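Local coordinates for lyase/mutase (Burkholderia cenocepacia, PDB 4LSB), which belongs to the phosphoenolpyruvate phosphomutase family of TIM-barrel enzymes and holds a magnesium ion near the C-terminal ends of its barrel strands, at residues Leu90-Asp102 against Ala119-Ala131. Numbering follows the deposited sequence.
Sequences LPVSADLENGFGD and AVGGSIEDATGRA. With MG (magnesium ion), chain E.
Ala119 sets its CB 4.1 Å from Ala94 CB, and Val120 lays CG2 on Pro91 CB while its N bonds to Val92 O, opening the pairing of parallel neighbours 92-95 and 121-125. Helix 104-116 links the two strands in a beta-alpha-beta crossover of the TIM barrel. Gly121 O then receives Ala94 N in a nearly straight bond (169° at the hydrogen), although the donor stands above the carbonyl plane. Gly122 CA packs 3.0 Å from Ala94 O, with Leu96 CD1 more loosely against it. Ser123 N continues the ladder to Ala94 O, and its O takes Leu96 N in the carbonyl plane. Ser123 OG sits between backbone N and carbonyl carbon (chi1 61°), 3.4 Å over Asp95 CA and hydrogen-bonded to a water 2.8 Å from Glu97 O. Ile124 reaches with CD1 to Leu96 CB and, at 3.7 Å, Gly99 CA in the type II' turn. Glu125 N bonds to Glu97 O, and its extended side chain runs alongside the Glu97 backbone toward the metal. Further on, Ala127 O meets Asn98 CB, and Arg130 NH1 makes a long salt bridge to Asp102 OD2, while Asp102 OD1 is hydrogen-bonded to Tyr136 OH. Magnesium is bound directly by Glu97 OE2 (2.1 Å) and Ser58 OG, itself hydrogen-bonded to Asp95 OD2, whereas Glu125 acts through water: one metal-bound water donates to Asp95 OD1 and Glu125 OE1, another to Glu125 OE2 at 2.7 Å.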
loop_
_atom_site.group_PDB
_atom_site.type_symbol
_atom_site.label_atom_id
_atom_site.label_comp_id
_atom_site.label_asym_id
_atom_site.label_seq_id
_atom_site.Cartn_x
_atom_site.Cartn_y
_atom_site.Cartn_z
ATOM N N LEU B 90 -2.318 16.582 7.756
ATOM C CA LEU B 90 -1.627 17.628 7.051
ATOM C C LEU B 90 -2.470 18.183 5.901
ATOM O O LEU B 90 -3.303 17.478 5.342
ATOM C CB LEU B 90 -0.322 17.035 6.436
ATOM C CG LEU B 90 0.788 16.638 7.413
ATOM C CD1 LEU B 90 1.985 15.947 6.683
ATOM C CD2 LEU B 90 1.202 17.886 8.198
ATOM N N PRO B 91 -2.166 19.407 5.452
ATOM C CA PRO B 91 -2.717 19.842 4.172
ATOM C C PRO B 91 -2.466 18.890 3.000
ATOM O O PRO B 91 -1.360 18.365 2.864
ATOM C CB PRO B 91 -2.037 21.196 3.906
ATOM C CG PRO B 91 -1.178 21.440 5.085
ATOM C CD PRO B 91 -1.042 20.224 5.893
ATOM N N VAL B 92 -3.507 18.633 2.221
ATOM C CA VAL B 92 -3.460 17.711 1.083
ATOM C C VAL B 92 -3.802 18.428 -0.217
ATOM O O VAL B 92 -4.864 19.031 -0.358
ATOM C CB VAL B 92 -4.437 16.530 1.263
ATOM C CG1 VAL B 92 -4.497 15.677 0.012
ATOM C CG2 VAL B 92 -4.035 15.688 2.442
ATOM N N SER B 93 -2.883 18.368 -1.160
ATOM C CA SER B 93 -3.111 18.782 -2.520
ATOM C C SER B 93 -3.473 17.572 -3.320
ATOM O O SER B 93 -2.702 16.611 -3.399
ATOM C CB SER B 93 -1.853 19.390 -3.143
ATOM O OG SER B 93 -2.228 20.106 -4.313
ATOM N N ALA B 94 -4.625 17.637 -3.966
ATOM C CA ALA B 94 -5.157 16.515 -4.696
ATOM C C ALA B 94 -4.847 16.543 -6.164
ATOM O O ALA B 94 -5.088 17.508 -6.848
ATOM C CB ALA B 94 -6.665 16.504 -4.522
ATOM N N ASP B 95 -4.374 15.427 -6.662
ATOM C CA ASP B 95 -4.243 15.199 -8.082
ATOM C C ASP B 95 -5.658 14.918 -8.613
ATOM O O ASP B 95 -6.243 13.919 -8.235
ATOM C CB ASP B 95 -3.343 14.003 -8.260
ATOM C CG ASP B 95 -3.154 13.598 -9.688
ATOM O OD1 ASP B 95 -3.722 14.228 -10.626
ATOM O OD2 ASP B 95 -2.355 12.654 -9.831
ATOM N N LEU B 96 -6.181 15.831 -9.438
ATOM C CA LEU B 96 -7.573 15.770 -9.945
ATOM C C LEU B 96 -7.570 15.596 -11.440
ATOM O O LEU B 96 -8.505 16.013 -12.145
ATOM C CB LEU B 96 -8.311 17.033 -9.572
ATOM C CG LEU B 96 -8.373 17.236 -8.089
ATOM C CD1 LEU B 96 -8.902 18.628 -7.784
ATOM C CD2 LEU B 96 -9.159 16.114 -7.424
ATOM N N GLU B 97 -6.499 14.970 -11.915
ATOM C CA GLU B 97 -6.358 14.585 -13.328
ATOM C C GLU B 97 -6.721 15.800 -14.195
ATOM O O GLU B 97 -6.275 16.918 -13.922
ATOM C CB GLU B 97 -7.303 13.404 -13.630
ATOM C CG GLU B 97 -7.230 12.260 -12.629
ATOM C CD GLU B 97 -6.212 11.224 -13.041
ATOM O OE1 GLU B 97 -6.611 10.077 -13.365
ATOM O OE2 GLU B 97 -5.031 11.584 -13.053
ATOM N N ASN B 98 -7.577 15.595 -15.201
ATOM C CA ASN B 98 -8.053 16.700 -16.063
ATOM C C ASN B 98 -9.383 17.307 -15.565
ATOM O O ASN B 98 -10.099 17.967 -16.335
ATOM C CB ASN B 98 -8.182 16.177 -17.498
ATOM C CG ASN B 98 -9.359 15.236 -17.661
ATOM O OD1 ASN B 98 -9.718 14.487 -16.725
ATOM N ND2 ASN B 98 -9.993 15.284 -18.817
ATOM N N GLY B 99 -9.712 17.089 -14.280
ATOM C CA GLY B 99 -11.015 17.514 -13.716
ATOM C C GLY B 99 -12.142 16.497 -13.978
ATOM O O GLY B 99 -13.302 16.774 -13.650
ATOM N N PHE B 100 -11.787 15.329 -14.542
ATOM C CA PHE B 100 -12.708 14.166 -14.761
ATOM C C PHE B 100 -13.767 14.401 -15.852
ATOM O O PHE B 100 -14.871 13.835 -15.848
ATOM C CB PHE B 100 -13.323 13.690 -13.427
ATOM C CG PHE B 100 -12.285 13.290 -12.432
ATOM C CD1 PHE B 100 -11.638 12.071 -12.565
ATOM C CD2 PHE B 100 -11.889 14.148 -11.441
ATOM C CE1 PHE B 100 -10.635 11.719 -11.697
ATOM C CE2 PHE B 100 -10.876 13.802 -10.554
ATOM C CZ PHE B 100 -10.269 12.568 -10.665
ATOM N N GLY B 101 -13.408 15.242 -16.804
ATOM C CA GLY B 101 -14.303 15.654 -17.850
ATOM C C GLY B 101 -13.678 16.797 -18.621
ATOM O O GLY B 101 -12.721 17.452 -18.170
ATOM N N ASP B 102 -14.210 17.024 -19.804
ATOM C CA ASP B 102 -13.751 18.101 -20.675
ATOM C C ASP B 102 -14.298 19.469 -20.330
ATOM O O ASP B 102 -13.610 20.451 -20.521
ATOM C CB ASP B 102 -14.145 17.812 -22.128
ATOM C CG ASP B 102 -13.573 16.513 -22.644
ATOM O OD1 ASP B 102 -12.510 16.068 -22.176
ATOM O OD2 ASP B 102 -14.207 15.920 -23.530
ATOM N N ALA B 119 -9.484 18.485 0.767
ATOM C CA ALA B 119 -8.288 19.027 0.140
ATOM C C ALA B 119 -8.248 20.558 0.251
ATOM O O ALA B 119 -9.266 21.237 0.194
ATOM C CB ALA B 119 -8.192 18.578 -1.308
ATOM N N VAL B 120 -7.040 21.086 0.379
ATOM C CA VAL B 120 -6.860 22.522 0.370
ATOM C C VAL B 120 -6.141 22.990 -0.871
ATOM O O VAL B 120 -5.802 24.155 -1.027
ATOM C CB VAL B 120 -6.150 23.016 1.607
ATOM C CG1 VAL B 120 -7.026 22.878 2.827
ATOM C CG2 VAL B 120 -4.821 22.303 1.811
ATOM N N GLY B 121 -5.863 22.077 -1.768
ATOM C CA GLY B 121 -5.341 22.422 -3.053
ATOM C C GLY B 121 -5.552 21.267 -4.009
ATOM O O GLY B 121 -5.917 20.143 -3.623
ATOM N N GLY B 122 -5.307 21.527 -5.258
ATOM C CA GLY B 122 -5.323 20.435 -6.260
ATOM C C GLY B 122 -4.889 20.878 -7.635
ATOM O O GLY B 122 -4.801 22.068 -7.883
ATOM N N SER B 123 -4.647 19.891 -8.516
ATOM C CA SER B 123 -4.156 20.076 -9.873
ATOM C C SER B 123 -5.180 19.729 -10.949
ATOM O O SER B 123 -5.855 18.694 -10.874
ATOM C CB SER B 123 -2.901 19.214 -10.144
ATOM O OG SER B 123 -3.095 17.797 -10.008
ATOM N N ILE B 124 -5.229 20.559 -11.969
ATOM C CA ILE B 124 -6.041 20.313 -13.162
ATOM C C ILE B 124 -5.114 20.341 -14.346
ATOM O O ILE B 124 -4.467 21.349 -14.615
ATOM C CB ILE B 124 -7.161 21.357 -13.352
ATOM C CG1 ILE B 124 -8.159 21.316 -12.197
ATOM C CG2 ILE B 124 -7.940 21.113 -14.635
ATOM C CD1 ILE B 124 -8.956 20.014 -12.022
ATOM N N GLU B 125 -5.077 19.230 -15.062
ATOM C CA GLU B 125 -4.202 19.129 -16.209
ATOM C C GLU B 125 -4.908 19.313 -17.533
ATOM O O GLU B 125 -6.144 19.184 -17.622
ATOM C CB GLU B 125 -3.437 17.817 -16.179
ATOM C CG GLU B 125 -4.280 16.588 -16.332
ATOM C CD GLU B 125 -3.625 15.325 -15.772
ATOM O OE1 GLU B 125 -3.004 15.310 -14.674
ATOM O OE2 GLU B 125 -3.798 14.304 -16.444
ATOM N N ASP B 126 -4.130 19.607 -18.568
ATOM C CA ASP B 126 -4.683 19.832 -19.943
ATOM C C ASP B 126 -4.532 18.641 -20.905
ATOM O O ASP B 126 -4.430 18.815 -22.104
ATOM C CB ASP B 126 -4.083 21.120 -20.537
ATOM C CG ASP B 126 -2.538 21.083 -20.621
ATOM O OD1 ASP B 126 -2.015 19.998 -20.385
ATOM O OD2 ASP B 126 -1.903 22.104 -20.930
ATOM N N ALA B 127 -4.484 17.434 -20.367
ATOM C CA ALA B 127 -4.475 16.227 -21.163
ATOM C C ALA B 127 -5.910 15.775 -21.325
ATOM O O ALA B 127 -6.643 15.635 -20.354
ATOM C CB ALA B 127 -3.654 15.124 -20.519
ATOM N N THR B 128 -6.270 15.510 -22.577
ATOM C CA THR B 128 -7.649 15.211 -22.956
ATOM C C THR B 128 -7.924 13.736 -22.717
ATOM O O THR B 128 -9.079 13.334 -22.518
ATOM C CB THR B 128 -7.828 15.458 -24.447
ATOM O OG1 THR B 128 -6.902 14.635 -25.144
ATOM C CG2 THR B 128 -7.520 16.900 -24.809
ATOM N N GLY B 129 -6.864 12.924 -22.768
ATOM C CA GLY B 129 -7.001 11.466 -22.777
ATOM C C GLY B 129 -7.244 10.901 -24.162
ATOM O O GLY B 129 -7.350 9.694 -24.320
ATOM N N ARG B 130 -7.325 11.769 -25.163
ATOM C CA ARG B 130 -7.545 11.372 -26.543
ATOM C C ARG B 130 -6.226 11.462 -27.320
ATOM O O ARG B 130 -5.709 12.545 -27.572
ATOM C CB ARG B 130 -8.623 12.257 -27.178
ATOM C CG ARG B 130 -9.946 12.242 -26.392
ATOM C CD ARG B 130 -11.021 13.189 -26.908
ATOM N NE ARG B 130 -10.491 14.422 -27.492
ATOM C CZ ARG B 130 -10.601 15.651 -26.974
ATOM N NH1 ARG B 130 -11.242 15.880 -25.816
ATOM N NH2 ARG B 130 -10.059 16.676 -27.636
ATOM N N ALA B 131 -5.681 10.314 -27.688
ATOM C CA ALA B 131 -4.473 10.237 -28.529
ATOM C C ALA B 131 -4.520 11.110 -29.802
ATOM O O ALA B 131 -3.520 11.713 -30.164
ATOM C CB ALA B 131 -4.200 8.792 -28.907
HETATM MG MG MG E . -3.112 10.958 -13.562
HETATM O O HOH W 1 -2.517 13.199 -12.862
HETATM O O HOH W 2 -3.941 17.161 -12.369
HETATM O O HOH W 3 -3.379 11.804 -15.557
HETATM O O HOH W 4 -1.128 10.557 -13.718
#